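Local coordinates for malonyl coenzyme A-acyl carrier protein transacylase (Helicobacter pylori, PDB 2H1Y) that probably transfers the malonyl group from malonyl-CoA to holo-acyl carrier protein, supplying malonyl-ACP for fatty acid synthesis, at residues E68-Q73 and M132-C137; A142-V147 and Q175-G180; T162-C167 and A179-D184; C167-G172 and Q262-Q267; P212-M217 and L258-P263. All coordinates share one frame; numbering follows the deposited sequence.

How the contacts relate
Contacts 2 and 3 lie in one four-stranded antiparallel sheet, centres about 8 Å apart, and share Ala179 and Gly180 where strand 175-179 ends. Contact 4 ties that sheet's outer strand, 165-172, to the chain around 262-267, about 10 Å from contact 2 between centres. Contact 5 shares Gln262 and Pro263 with contact 4 and reaches helix 119-137 of contact 1 through Met217 and Leu214; those two centres are about 13 Å apart. Polar residues also join contacts 1 and 5: Arg129 meets Gln73 and Gln259. Gln259 bonds His210 and the carbonyl of Ser104 in the GHSLG sequence, consistent with a FabD active site beside contact 5, and His103 bonds Asn171 of contact 4.

Contact 1: E68-Q73 and M132-C137; sequences ESAYTQ and MMQEAC
Gln134 reaches straight across to the start of the opposite helix, where its side chain lies roughly perpendicular to that of Glu68, with the amide and carboxylate planes 46° apart. Its aliphatic part does the packing: Gln134 CG rests 3.8 Å from Ser69 CB, while the amide end comes beside the methyl of Ala70. Small residues suit these two places because they let the long glutamine lie close to the helix backbone. The two segments are the first turn of helix 69-90, with Glu68 as its N-cap residue, and a late part of helix 119-137; they run nearly antiparallel, at 155°, with local axes 9.9 Å apart. Met133 in turn lies across Gln73. Its extended chi2 (176°) carries the sulfur out to the amide, where Gln73 NE2 gives a weak hydrogen bond to Met133 SD at 3.4 Å, and the bend at chi3 sets Met133 CE 3.8 Å from Gln73 NE2. Methionine suits this buried place because it is apolar and flexible, yet its sulfur can still accept a weak bond. The main polar ties of Gln73 run to other partners, OE1 to Arg129 and NE2 to Gln22, and Gln22 also bonds Ser69 OG.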
# COMPACT_ATOMS: atom_id res chain seq x y z
N GLU A 68 -8.39 -12.95 -1.15
CA GLU A 68 -7.03 -13.45 -1.30
C GLU A 68 -6.04 -12.33 -1.64
O GLU A 68 -6.32 -11.50 -2.50
CB GLU A 68 -6.96 -14.57 -2.36
CG GLU A 68 -7.58 -15.92 -1.94
CD GLU A 68 -7.59 -16.15 -0.42
OE1 GLU A 68 -8.51 -15.63 0.26
OE2 GLU A 68 -6.69 -16.85 0.09
N SER A 69 -4.90 -12.33 -0.95
CA SER A 69 -3.78 -11.43 -1.25
C SER A 69 -3.52 -11.34 -2.76
O SER A 69 -3.22 -10.28 -3.26
CB SER A 69 -2.49 -11.87 -0.53
OG SER A 69 -2.58 -11.67 0.88
N ALA A 70 -3.66 -12.46 -3.47
CA ALA A 70 -3.39 -12.47 -4.91
C ALA A 70 -4.39 -11.60 -5.69
O ALA A 70 -4.07 -11.14 -6.79
CB ALA A 70 -3.35 -13.88 -5.45
N TYR A 71 -5.58 -11.39 -5.15
CA TYR A 71 -6.55 -10.54 -5.84
C TYR A 71 -6.78 -9.18 -5.20
O TYR A 71 -7.15 -8.20 -5.88
CB TYR A 71 -7.85 -11.30 -6.16
CG TYR A 71 -7.55 -12.48 -7.06
CD1 TYR A 71 -7.45 -12.31 -8.45
CD2 TYR A 71 -7.28 -13.74 -6.53
CE1 TYR A 71 -7.14 -13.38 -9.28
CE2 TYR A 71 -6.97 -14.82 -7.35
CZ TYR A 71 -6.90 -14.63 -8.72
OH TYR A 71 -6.60 -15.71 -9.54
N THR A 72 -6.52 -9.11 -3.90
CA THR A 72 -6.54 -7.84 -3.19
C THR A 72 -5.48 -6.86 -3.72
O THR A 72 -5.80 -5.72 -4.11
CB THR A 72 -6.29 -8.06 -1.74
OG1 THR A 72 -7.25 -9.00 -1.28
CG2 THR A 72 -6.49 -6.78 -0.98
N GLN A 73 -4.23 -7.33 -3.75
CA GLN A 73 -3.11 -6.50 -4.17
C GLN A 73 -3.35 -5.84 -5.56
O GLN A 73 -3.26 -4.62 -5.68
CB GLN A 73 -1.79 -7.25 -4.02
CG GLN A 73 -1.51 -7.66 -2.55
CD GLN A 73 -0.04 -8.02 -2.25
OE1 GLN A 73 0.87 -7.75 -3.03
NE2 GLN A 73 0.18 -8.61 -1.09
N MET A 132 2.77 -15.12 -4.12
CA MET A 132 4.01 -15.54 -3.49
C MET A 132 4.01 -15.35 -1.96
O MET A 132 4.58 -16.15 -1.22
CB MET A 132 5.20 -14.87 -4.14
CG MET A 132 5.39 -15.24 -5.59
SD MET A 132 6.72 -14.28 -6.32
CE MET A 132 6.76 -14.92 -8.00
N MET A 133 3.35 -14.30 -1.50
CA MET A 133 3.16 -14.10 -0.06
C MET A 133 2.30 -15.23 0.53
O MET A 133 2.58 -15.72 1.64
CB MET A 133 2.56 -12.72 0.24
CG MET A 133 3.58 -11.57 0.20
SD MET A 133 2.93 -9.89 0.44
CE MET A 133 1.94 -10.11 1.93
N GLN A 134 1.28 -15.65 -0.21
CA GLN A 134 0.40 -16.73 0.26
C GLN A 134 1.12 -18.06 0.25
O GLN A 134 1.03 -18.82 1.21
CB GLN A 134 -0.88 -16.81 -0.57
CG GLN A 134 -1.71 -15.54 -0.53
CD GLN A 134 -3.12 -15.74 -1.07
OE1 GLN A 134 -4.05 -16.07 -0.31
NE2 GLN A 134 -3.29 -15.53 -2.39
N GLU A 135 1.85 -18.33 -0.83
CA GLU A 135 2.61 -19.57 -0.95
C GLU A 135 3.70 -19.67 0.11
O GLU A 135 3.84 -20.71 0.76
CB GLU A 135 3.24 -19.68 -2.33
CG GLU A 135 2.23 -19.84 -3.49
CD GLU A 135 2.88 -19.62 -4.86
OE1 GLU A 135 4.11 -19.36 -4.94
OE2 GLU A 135 2.15 -19.72 -5.86
N ALA A 136 4.45 -18.59 0.29
CA ALA A 136 5.55 -18.58 1.24
C ALA A 136 5.06 -18.79 2.65
O ALA A 136 5.82 -19.25 3.50
CB ALA A 136 6.34 -17.30 1.16
N CYS A 137 3.80 -18.44 2.91
CA CYS A 137 3.24 -18.53 4.27
C CYS A 137 2.36 -19.77 4.52
O CYS A 137 2.08 -20.10 5.67
CB CYS A 137 2.50 -17.25 4.65
SG CYS A 137 3.55 -15.81 4.92

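Contact 2: A142-V147 and Q175-G180; sequences ASMMVV and QVVLAG
Met145 swings CG opposite its own backbone N and then bends at the sulfur (chi3 77°), which makes it run alongside Leu178 in the same direction, with Met145 CE 3.7 Å from Leu178 CD1. The same leucine methyl is met by Val147 CG2, also at 3.7 Å, so one leucine branch is gripped by two side chains of the partner strand. On the other face Met144 starts with CG opposite its carbonyl carbon (chi1 -79°), and its length serves two neighbours: Met144 CG covers Ala179 CB at 3.8 Å, and the terminal Met144 CE crosses over Val177 CG1 at 3.6 Å. Valines and a leucine suit strands packed on both faces, and long, flexible methionines can follow neighbours at different heights, as Met144 does. Between the two faces, six backbone hydrogen bonds join the pairs Ser143-Gly180, Met145-Leu178 and Val147-Val176. The bond from Leu178 N to Met145 O is 3.0 Å long, its donor standing 39° above the carbonyl plane, off the lone-pair direction. Helix 189-195 covers Met145 and Val147 through Leu192. These are the two central strands of a four-stranded antiparallel sheet whose strand order and two helices match the ferredoxin-like subdomain of FabD-type acyltransferases.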
# COMPACT_ATOMS: atom_id res chain seq x y z
N ALA A 142 0.40 -18.43 9.68
CA ALA A 142 0.95 -17.10 9.74
C ALA A 142 -0.18 -16.10 9.85
O ALA A 142 -1.26 -16.30 9.29
CB ALA A 142 1.79 -16.83 8.51
N SER A 143 0.07 -15.03 10.59
CA SER A 143 -0.87 -13.94 10.65
C SER A 143 -0.21 -12.60 10.95
O SER A 143 1.00 -12.52 11.17
CB SER A 143 -1.96 -14.22 11.67
OG SER A 143 -3.05 -13.35 11.42
N MET A 144 -1.03 -11.55 10.95
CA MET A 144 -0.61 -10.22 11.38
C MET A 144 -1.56 -9.66 12.45
O MET A 144 -2.76 -9.97 12.47
CB MET A 144 -0.45 -9.31 10.17
CG MET A 144 0.88 -9.57 9.46
SD MET A 144 1.04 -8.79 7.86
CE MET A 144 1.63 -7.16 8.28
N MET A 145 -1.03 -8.85 13.36
CA MET A 145 -1.79 -8.44 14.53
C MET A 145 -1.59 -6.96 14.85
O MET A 145 -0.49 -6.54 15.23
CB MET A 145 -1.41 -9.32 15.72
CG MET A 145 -2.02 -8.92 17.06
SD MET A 145 -1.57 -10.03 18.42
CE MET A 145 0.11 -9.51 18.76
N VAL A 146 -2.66 -6.18 14.74
CA VAL A 146 -2.59 -4.75 15.09
C VAL A 146 -2.53 -4.56 16.61
O VAL A 146 -3.39 -5.05 17.33
CB VAL A 146 -3.78 -3.92 14.49
CG1 VAL A 146 -3.55 -2.46 14.68
CG2 VAL A 146 -3.92 -4.15 13.02
N VAL A 147 -1.52 -3.85 17.09
CA VAL A 147 -1.46 -3.43 18.48
C VAL A 147 -1.65 -1.91 18.56
O VAL A 147 -1.17 -1.18 17.72
CB VAL A 147 -0.12 -3.82 19.16
CG1 VAL A 147 -0.22 -3.66 20.67
CG2 VAL A 147 0.27 -5.26 18.84
N GLN A 175 0.39 2.93 16.61
CA GLN A 175 -0.20 1.78 15.94
C GLN A 175 0.91 0.95 15.29
O GLN A 175 1.61 1.43 14.40
CB GLN A 175 -1.23 2.21 14.89
CG GLN A 175 -2.14 1.07 14.47
CD GLN A 175 -2.69 1.22 13.06
OE1 GLN A 175 -2.13 0.66 12.10
NE2 GLN A 175 -3.79 1.96 12.94
N VAL A 176 1.05 -0.29 15.75
CA VAL A 176 2.10 -1.18 15.27
C VAL A 176 1.53 -2.53 14.88
O VAL A 176 0.80 -3.16 15.64
CB VAL A 176 3.27 -1.29 16.31
CG1 VAL A 176 4.31 -2.32 15.90
CG2 VAL A 176 3.96 0.10 16.50
N VAL A 177 1.85 -2.97 13.67
CA VAL A 177 1.40 -4.27 13.21
C VAL A 177 2.52 -5.27 13.38
O VAL A 177 3.65 -5.02 12.96
CB VAL A 177 0.92 -4.20 11.75
CG1 VAL A 177 0.40 -5.56 11.28
CG2 VAL A 177 -0.18 -3.16 11.62
N LEU A 178 2.22 -6.39 14.04
CA LEU A 178 3.19 -7.45 14.26
C LEU A 178 2.91 -8.61 13.32
O LEU A 178 1.77 -8.81 12.91
CB LEU A 178 3.19 -7.92 15.71
CG LEU A 178 3.36 -6.85 16.81
CD1 LEU A 178 3.21 -7.48 18.19
CD2 LEU A 178 4.64 -6.02 16.71
N ALA A 179 3.96 -9.36 12.96
CA ALA A 179 3.77 -10.50 12.07
C ALA A 179 4.36 -11.75 12.70
O ALA A 179 5.27 -11.67 13.51
CB ALA A 179 4.39 -10.23 10.73
N GLY A 180 3.82 -12.91 12.33
CA GLY A 180 4.36 -14.16 12.83
C GLY A 180 3.42 -15.35 12.88
O GLY A 180 2.41 -15.41 12.16

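Contact 3: T162-C167 and A179-D184; sequences TKNVWC and AGVKDD
Trp166 and Ala179 face each other as an antiparallel hydrogen-bonded pair, exchanging two backbone bonds: Ala179 N to Trp166 O at 2.6 Å and Trp166 N to Ala179 O at 2.8 Å. One step on, Val181 N bonds Asn164 O at 3.2 Å, and the same oxygen lies close to the CA of Gly180. Here strand 175-179 turns a corner. Gly180 takes phi 155°, a shape that a residue with a side chain would rarely hold, and its bare CA lets the two chains close up. The indole of Trp166 presents its edge to this bend, with Trp166 CE3 3.8 Å from Ala179 O.

Around this backbone core comes a shell of looser side-chain contacts. Asn164 runs alongside Val181, with Asn164 CB 3.9 Å from Val181 CG2. The Asp184 carboxylate passes Asn164 at a slant, Asp184 OD2 3.8 Å from Asn164 CB and its plane turned 70° from the amide, and Val165 CG2 sits 3.8 Å from Asp184 O. Asn164 is held by the type II turn from Thr162 to Val165, whose third position needs a positive phi (72°), which asparagine tolerates well.

Further out, Trp166 lies on Pro212, Val181 on Phe213, and Val165 on Cys159 of helix 152-160. The hydrogen bonds between the two segments are all backbone to backbone, which implies that the strand pairing does not rest on side-chain charge, whereas the corner itself relies on the glycine.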
# COMPACT_ATOMS: atom_id res chain seq x y z
N THR A 162 11.53 -12.44 21.57
CA THR A 162 10.43 -13.41 21.43
C THR A 162 10.50 -14.16 20.11
O THR A 162 10.49 -13.54 19.04
CB THR A 162 9.02 -12.73 21.55
OG1 THR A 162 8.86 -12.17 22.87
CG2 THR A 162 7.90 -13.73 21.28
N LYS A 163 10.55 -15.48 20.19
CA LYS A 163 10.56 -16.34 19.00
C LYS A 163 9.29 -16.17 18.15
O LYS A 163 8.18 -16.07 18.69
CB LYS A 163 10.76 -17.82 19.38
CG LYS A 163 12.16 -18.16 19.99
CD LYS A 163 12.41 -19.71 20.07
CE LYS A 163 13.41 -20.12 21.17
NZ LYS A 163 14.82 -19.70 20.89
N ASN A 164 9.48 -16.11 16.84
CA ASN A 164 8.41 -16.17 15.86
C ASN A 164 7.49 -14.95 15.73
O ASN A 164 6.39 -15.05 15.19
CB ASN A 164 7.64 -17.50 16.00
CG ASN A 164 8.49 -18.71 15.57
OD1 ASN A 164 8.34 -19.80 16.12
ND2 ASN A 164 9.38 -18.52 14.59
N VAL A 165 7.97 -13.80 16.17
CA VAL A 165 7.19 -12.57 16.16
C VAL A 165 8.06 -11.40 15.73
O VAL A 165 9.18 -11.24 16.20
CB VAL A 165 6.59 -12.29 17.57
CG1 VAL A 165 5.75 -11.04 17.55
CG2 VAL A 165 5.72 -13.43 18.07
N TRP A 166 7.55 -10.59 14.83
CA TRP A 166 8.30 -9.45 14.33
C TRP A 166 7.40 -8.24 14.17
O TRP A 166 6.21 -8.37 13.88
CB TRP A 166 8.91 -9.79 12.97
CG TRP A 166 9.98 -10.86 13.01
CD1 TRP A 166 11.33 -10.67 13.17
CD2 TRP A 166 9.79 -12.28 12.86
NE1 TRP A 166 11.98 -11.88 13.14
CE2 TRP A 166 11.07 -12.88 12.97
CE3 TRP A 166 8.67 -13.09 12.66
CZ2 TRP A 166 11.25 -14.26 12.88
CZ3 TRP A 166 8.85 -14.45 12.58
CH2 TRP A 166 10.13 -15.03 12.70
N CYS A 167 7.97 -7.06 14.34
CA CYS A 167 7.34 -5.81 13.93
C CYS A 167 7.28 -5.66 12.40
O CYS A 167 8.30 -5.76 11.70
CB CYS A 167 8.11 -4.64 14.54
SG CYS A 167 8.03 -4.59 16.34
N ALA A 179 3.96 -9.36 12.96
CA ALA A 179 3.77 -10.50 12.07
C ALA A 179 4.36 -11.75 12.70
O ALA A 179 5.27 -11.67 13.51
CB ALA A 179 4.39 -10.23 10.73
N GLY A 180 3.82 -12.91 12.33
CA GLY A 180 4.36 -14.16 12.83
C GLY A 180 3.42 -15.35 12.88
O GLY A 180 2.41 -15.41 12.16
N VAL A 181 3.80 -16.32 13.71
CA VAL A 181 3.01 -17.53 13.89
C VAL A 181 1.88 -17.13 14.82
O VAL A 181 2.11 -16.52 15.88
CB VAL A 181 3.85 -18.71 14.46
CG1 VAL A 181 2.98 -19.95 14.68
CG2 VAL A 181 5.01 -19.05 13.55
N LYS A 182 0.67 -17.45 14.39
CA LYS A 182 -0.55 -17.07 15.08
C LYS A 182 -0.43 -17.28 16.58
O LYS A 182 -0.39 -16.31 17.32
CB LYS A 182 -1.74 -17.86 14.52
CG LYS A 182 -3.04 -17.58 15.23
CD LYS A 182 -3.68 -16.32 14.70
CE LYS A 182 -4.89 -16.67 13.88
NZ LYS A 182 -6.08 -16.50 14.73
N ASP A 183 -0.34 -18.53 17.02
CA ASP A 183 -0.36 -18.83 18.45
C ASP A 183 0.67 -18.01 19.19
O ASP A 183 0.41 -17.54 20.30
CB ASP A 183 -0.15 -20.32 18.73
CG ASP A 183 -1.15 -21.21 18.01
OD1 ASP A 183 -0.74 -22.32 17.62
OD2 ASP A 183 -2.34 -20.82 17.84
N ASP A 184 1.83 -17.82 18.57
CA ASP A 184 2.92 -17.05 19.17
C ASP A 184 2.56 -15.58 19.37
O ASP A 184 3.05 -14.95 20.31
CB ASP A 184 4.19 -17.18 18.33
CG ASP A 184 4.88 -18.53 18.49
OD1 ASP A 184 5.56 -18.71 19.53
OD2 ASP A 184 4.77 -19.38 17.59

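Contact 4: C167-G172 and Q262-Q267; sequences CANFNG and QPVRYQ
Pro263 packs against Phe170 at the close end of this contact: the proline runs alongside the aromatic side chain, with Pro263 CB 3.6 Å from Phe170 CE1 and oblique to the ring. The same proline ring also meets the backbone, Pro263 CG standing 3.4 Å from Cys167 O. A compact, rigid ring suits a place squeezed between an aromatic group and a strand. Next to it the backbones bond directly, Val264 N to Ala168 O at 2.8 Å, with the donor 37° above the carbonyl plane, and Phe170 N to Val264 O at 2.8 Å and almost straight. Strand 165-172 is the outer strand of the ferredoxin-like subdomain, so the passing segment 262-265 adds a short bridge to its open edge, running the same way. On the strand's other edge, Ala168 and Asn169 both face Val177 in a classic beta bulge. Then the chain turns into helix 266-271, whose Gln267 N bonds Phe170 O at 2.9 Å. Tyr266, also buried, packs on Leu289 and Leu292 of helix 288-294 with its hydroxyl bonded to Asn293, while Asn171 bonds Gln175 and His103. The looser side belongs to two partly exposed residues. Gln267 sets CB 3.5 Å from Phe170 O and lays its amide end over the CA of Gly172, which has no side chain to block it. Arg265 brings merely its CG near the ring edge of Phe170, 4.3 Å from Phe170 CD1, and its charged end leads away to a salt bridge with Asp268.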
# COMPACT_ATOMS: atom_id res chain seq x y z
N CYS A 167 7.97 -7.06 14.34
CA CYS A 167 7.34 -5.81 13.93
C CYS A 167 7.28 -5.66 12.40
O CYS A 167 8.30 -5.76 11.70
CB CYS A 167 8.11 -4.64 14.54
SG CYS A 167 8.03 -4.59 16.34
N ALA A 168 6.09 -5.38 11.89
CA ALA A 168 5.86 -5.36 10.44
C ALA A 168 5.43 -4.01 9.87
O ALA A 168 5.75 -3.68 8.73
CB ALA A 168 4.85 -6.42 10.06
N ASN A 169 4.68 -3.24 10.65
CA ASN A 169 4.35 -1.87 10.29
C ASN A 169 4.60 -0.95 11.46
O ASN A 169 4.24 -1.28 12.60
CB ASN A 169 2.87 -1.71 9.95
CG ASN A 169 2.41 -2.51 8.76
OD1 ASN A 169 3.19 -3.18 8.06
ND2 ASN A 169 1.11 -2.45 8.51
N PHE A 170 5.17 0.21 11.17
CA PHE A 170 5.12 1.34 12.09
C PHE A 170 4.23 2.44 11.49
O PHE A 170 4.67 3.28 10.69
CB PHE A 170 6.53 1.84 12.43
CG PHE A 170 7.44 0.78 13.02
CD1 PHE A 170 8.59 0.38 12.34
CD2 PHE A 170 7.16 0.20 14.26
CE1 PHE A 170 9.45 -0.59 12.88
CE2 PHE A 170 8.00 -0.77 14.80
CZ PHE A 170 9.15 -1.17 14.11
N ASN A 171 2.97 2.42 11.88
CA ASN A 171 1.97 3.26 11.23
C ASN A 171 1.77 4.60 11.91
O ASN A 171 1.01 5.46 11.41
CB ASN A 171 0.66 2.51 11.11
CG ASN A 171 0.76 1.35 10.15
OD1 ASN A 171 1.56 1.37 9.21
ND2 ASN A 171 -0.04 0.34 10.38
N GLY A 172 2.48 4.77 13.03
CA GLY A 172 2.41 6.00 13.83
C GLY A 172 1.18 6.03 14.71
O GLY A 172 0.32 5.15 14.62
N GLN A 262 11.30 -6.34 5.48
CA GLN A 262 11.55 -5.24 6.43
C GLN A 262 10.28 -4.51 6.86
O GLN A 262 9.39 -4.29 6.03
CB GLN A 262 12.51 -4.20 5.83
CG GLN A 262 13.93 -4.68 5.53
CD GLN A 262 14.47 -5.59 6.61
OE1 GLN A 262 14.62 -6.80 6.39
NE2 GLN A 262 14.72 -5.03 7.79
N PRO A 263 10.23 -4.06 8.12
CA PRO A 263 9.11 -3.27 8.60
C PRO A 263 8.76 -2.13 7.65
O PRO A 263 9.66 -1.44 7.14
CB PRO A 263 9.63 -2.69 9.91
CG PRO A 263 10.60 -3.69 10.39
CD PRO A 263 11.26 -4.23 9.16
N VAL A 264 7.46 -1.96 7.40
CA VAL A 264 6.98 -0.81 6.66
C VAL A 264 7.10 0.36 7.62
O VAL A 264 6.44 0.39 8.66
CB VAL A 264 5.52 -1.02 6.20
CG1 VAL A 264 4.89 0.30 5.67
CG2 VAL A 264 5.46 -2.12 5.17
N ARG A 265 7.98 1.29 7.29
CA ARG A 265 8.24 2.43 8.18
C ARG A 265 7.43 3.65 7.77
O ARG A 265 7.99 4.72 7.49
CB ARG A 265 9.73 2.77 8.19
CG ARG A 265 10.61 1.70 8.77
CD ARG A 265 11.75 2.35 9.50
NE ARG A 265 12.84 2.65 8.60
CZ ARG A 265 13.68 3.68 8.73
NH1 ARG A 265 13.53 4.54 9.73
NH2 ARG A 265 14.66 3.85 7.84
N TYR A 266 6.12 3.49 7.75
CA TYR A 266 5.23 4.51 7.21
C TYR A 266 5.32 5.84 7.99
O TYR A 266 5.34 6.92 7.37
CB TYR A 266 3.79 4.00 7.10
CG TYR A 266 2.90 5.02 6.45
CD1 TYR A 266 2.88 5.17 5.07
CD2 TYR A 266 2.14 5.89 7.23
CE1 TYR A 266 2.07 6.16 4.48
CE2 TYR A 266 1.33 6.87 6.65
CZ TYR A 266 1.30 7.00 5.28
OH TYR A 266 0.52 7.98 4.72
N GLN A 267 5.37 5.74 9.32
CA GLN A 267 5.64 6.89 10.20
C GLN A 267 6.89 7.71 9.84
O GLN A 267 6.79 8.92 9.60
CB GLN A 267 5.76 6.41 11.65
CG GLN A 267 6.29 7.46 12.57
CD GLN A 267 5.89 7.21 14.00
OE1 GLN A 267 6.22 6.17 14.59
NE2 GLN A 267 5.17 8.15 14.57

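Contact 5: P212-M217 and L258-P263; sequences PFLEPM and LQLTQP
A short 3-10 turn carrying Leu214 faces a type I turn, Gln259 to Gln262, that sets Leu260 and Thr261 at its two middle positions, which turns Leu260 toward the loop 212-217 and lets Thr261 meet it with its methyl. Leu214 packs on Leu260: the two side chains lie crosswise, with Leu214 CD2 3.8 Å from Leu260 CB. Thr261 comes in beside them, its CG2 standing 3.9 Å from Leu214 CB and 3.7 Å from Glu215 N. A beta-branched residue suits this spot: chi1 66° puts Thr261 OG1 between the backbone N and the carbonyl carbon, so that CG2, on the branch opposite the carbonyl carbon, faces Leu214. Met217 completes the apolar group. Its chi1 of 82° and a bend at the sulfur bring Met217 CE to 4.0 Å from Leu260 CD1. The contact joins the loop between strand 199-202 and helix 218-228 to the turn that follows helix 249-259, and helix 119-137 packs on it, with Met133 against both Leu214 and Met217. Within the loop, Met217 N bonds Leu214 O at 2.8 Å. The turn also borders polar ground: Gln259 NE2 holds the carbonyl of Ser104, in the GHSLG sequence whose serine is, as in the FabD family, probably the nucleophile.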
# COMPACT_ATOMS: atom_id res chain seq x y z
N PRO A 212 10.92 -12.31 8.14
CA PRO A 212 11.60 -13.45 7.50
C PRO A 212 10.71 -14.46 6.77
O PRO A 212 11.20 -15.14 5.85
CB PRO A 212 12.32 -14.11 8.67
CG PRO A 212 12.67 -12.95 9.54
CD PRO A 212 11.43 -12.09 9.51
N PHE A 213 9.43 -14.56 7.14
CA PHE A 213 8.49 -15.50 6.48
C PHE A 213 8.45 -15.26 4.99
O PHE A 213 7.98 -16.11 4.25
CB PHE A 213 7.07 -15.36 7.02
CG PHE A 213 6.82 -16.12 8.31
CD1 PHE A 213 5.51 -16.41 8.70
CD2 PHE A 213 7.86 -16.54 9.13
CE1 PHE A 213 5.25 -17.09 9.88
CE2 PHE A 213 7.61 -17.23 10.31
CZ PHE A 213 6.30 -17.50 10.69
N LEU A 214 8.92 -14.11 4.57
CA LEU A 214 8.91 -13.77 3.16
C LEU A 214 10.23 -14.06 2.47
O LEU A 214 10.28 -14.11 1.25
CB LEU A 214 8.47 -12.32 2.97
CG LEU A 214 7.05 -12.21 2.40
CD1 LEU A 214 6.10 -13.17 3.07
CD2 LEU A 214 6.51 -10.79 2.49
N GLU A 215 11.28 -14.28 3.26
CA GLU A 215 12.62 -14.63 2.74
C GLU A 215 12.56 -15.53 1.51
O GLU A 215 13.15 -15.20 0.48
CB GLU A 215 13.50 -15.28 3.82
CG GLU A 215 14.88 -14.62 4.03
CD GLU A 215 15.80 -14.68 2.81
OE1 GLU A 215 16.25 -15.80 2.43
OE2 GLU A 215 16.10 -13.61 2.24
N PRO A 216 11.84 -16.68 1.61
CA PRO A 216 11.82 -17.57 0.44
C PRO A 216 11.59 -16.84 -0.88
O PRO A 216 12.28 -17.13 -1.84
CB PRO A 216 10.64 -18.50 0.74
CG PRO A 216 10.63 -18.60 2.22
CD PRO A 216 11.05 -17.24 2.73
N MET A 217 10.66 -15.89 -0.92
CA MET A 217 10.18 -15.29 -2.17
C MET A 217 11.06 -14.17 -2.73
O MET A 217 10.81 -13.73 -3.87
CB MET A 217 8.72 -14.80 -2.04
CG MET A 217 8.54 -13.40 -1.37
SD MET A 217 6.83 -12.77 -1.28
CE MET A 217 6.62 -12.01 -2.89
N LEU A 258 13.52 -5.69 -0.85
CA LEU A 258 13.88 -5.60 0.54
C LEU A 258 12.67 -5.26 1.42
O LEU A 258 12.57 -5.73 2.57
CB LEU A 258 14.99 -4.55 0.66
CG LEU A 258 15.99 -4.62 1.81
CD1 LEU A 258 15.81 -3.43 2.77
CD2 LEU A 258 16.00 -5.99 2.53
N GLN A 259 11.77 -4.45 0.87
CA GLN A 259 10.53 -4.08 1.53
C GLN A 259 9.87 -5.28 2.20
O GLN A 259 9.55 -5.23 3.39
CB GLN A 259 9.59 -3.45 0.50
CG GLN A 259 8.43 -2.69 1.11
CD GLN A 259 7.16 -2.90 0.34
OE1 GLN A 259 6.75 -4.04 0.08
NE2 GLN A 259 6.54 -1.80 -0.06
N LEU A 260 9.71 -6.36 1.42
CA LEU A 260 9.00 -7.60 1.81
C LEU A 260 9.43 -8.22 3.13
O LEU A 260 8.63 -8.87 3.78
CB LEU A 260 9.12 -8.65 0.71
CG LEU A 260 8.66 -8.22 -0.68
CD1 LEU A 260 9.19 -9.17 -1.73
CD2 LEU A 260 7.13 -8.12 -0.75
N THR A 261 10.69 -8.06 3.50
CA THR A 261 11.19 -8.65 4.74
C THR A 261 11.51 -7.61 5.80
O THR A 261 11.91 -7.96 6.91
CB THR A 261 12.39 -9.64 4.49
OG1 THR A 261 13.54 -8.94 4.00
CG2 THR A 261 12.00 -10.68 3.47
N GLN A 262 11.30 -6.34 5.48
CA GLN A 262 11.55 -5.24 6.43
C GLN A 262 10.28 -4.51 6.86
O GLN A 262 9.39 -4.29 6.03
CB GLN A 262 12.51 -4.20 5.83
CG GLN A 262 13.93 -4.68 5.53
CD GLN A 262 14.47 -5.59 6.61
OE1 GLN A 262 14.62 -6.80 6.39
NE2 GLN A 262 14.72 -5.03 7.79
N PRO A 263 10.23 -4.06 8.12
CA PRO A 263 9.11 -3.27 8.60
C PRO A 263 8.76 -2.13 7.65
O PRO A 263 9.66 -1.44 7.14
CB PRO A 263 9.63 -2.69 9.91
CG PRO A 263 10.60 -3.69 10.39
CD PRO A 263 11.26 -4.23 9.16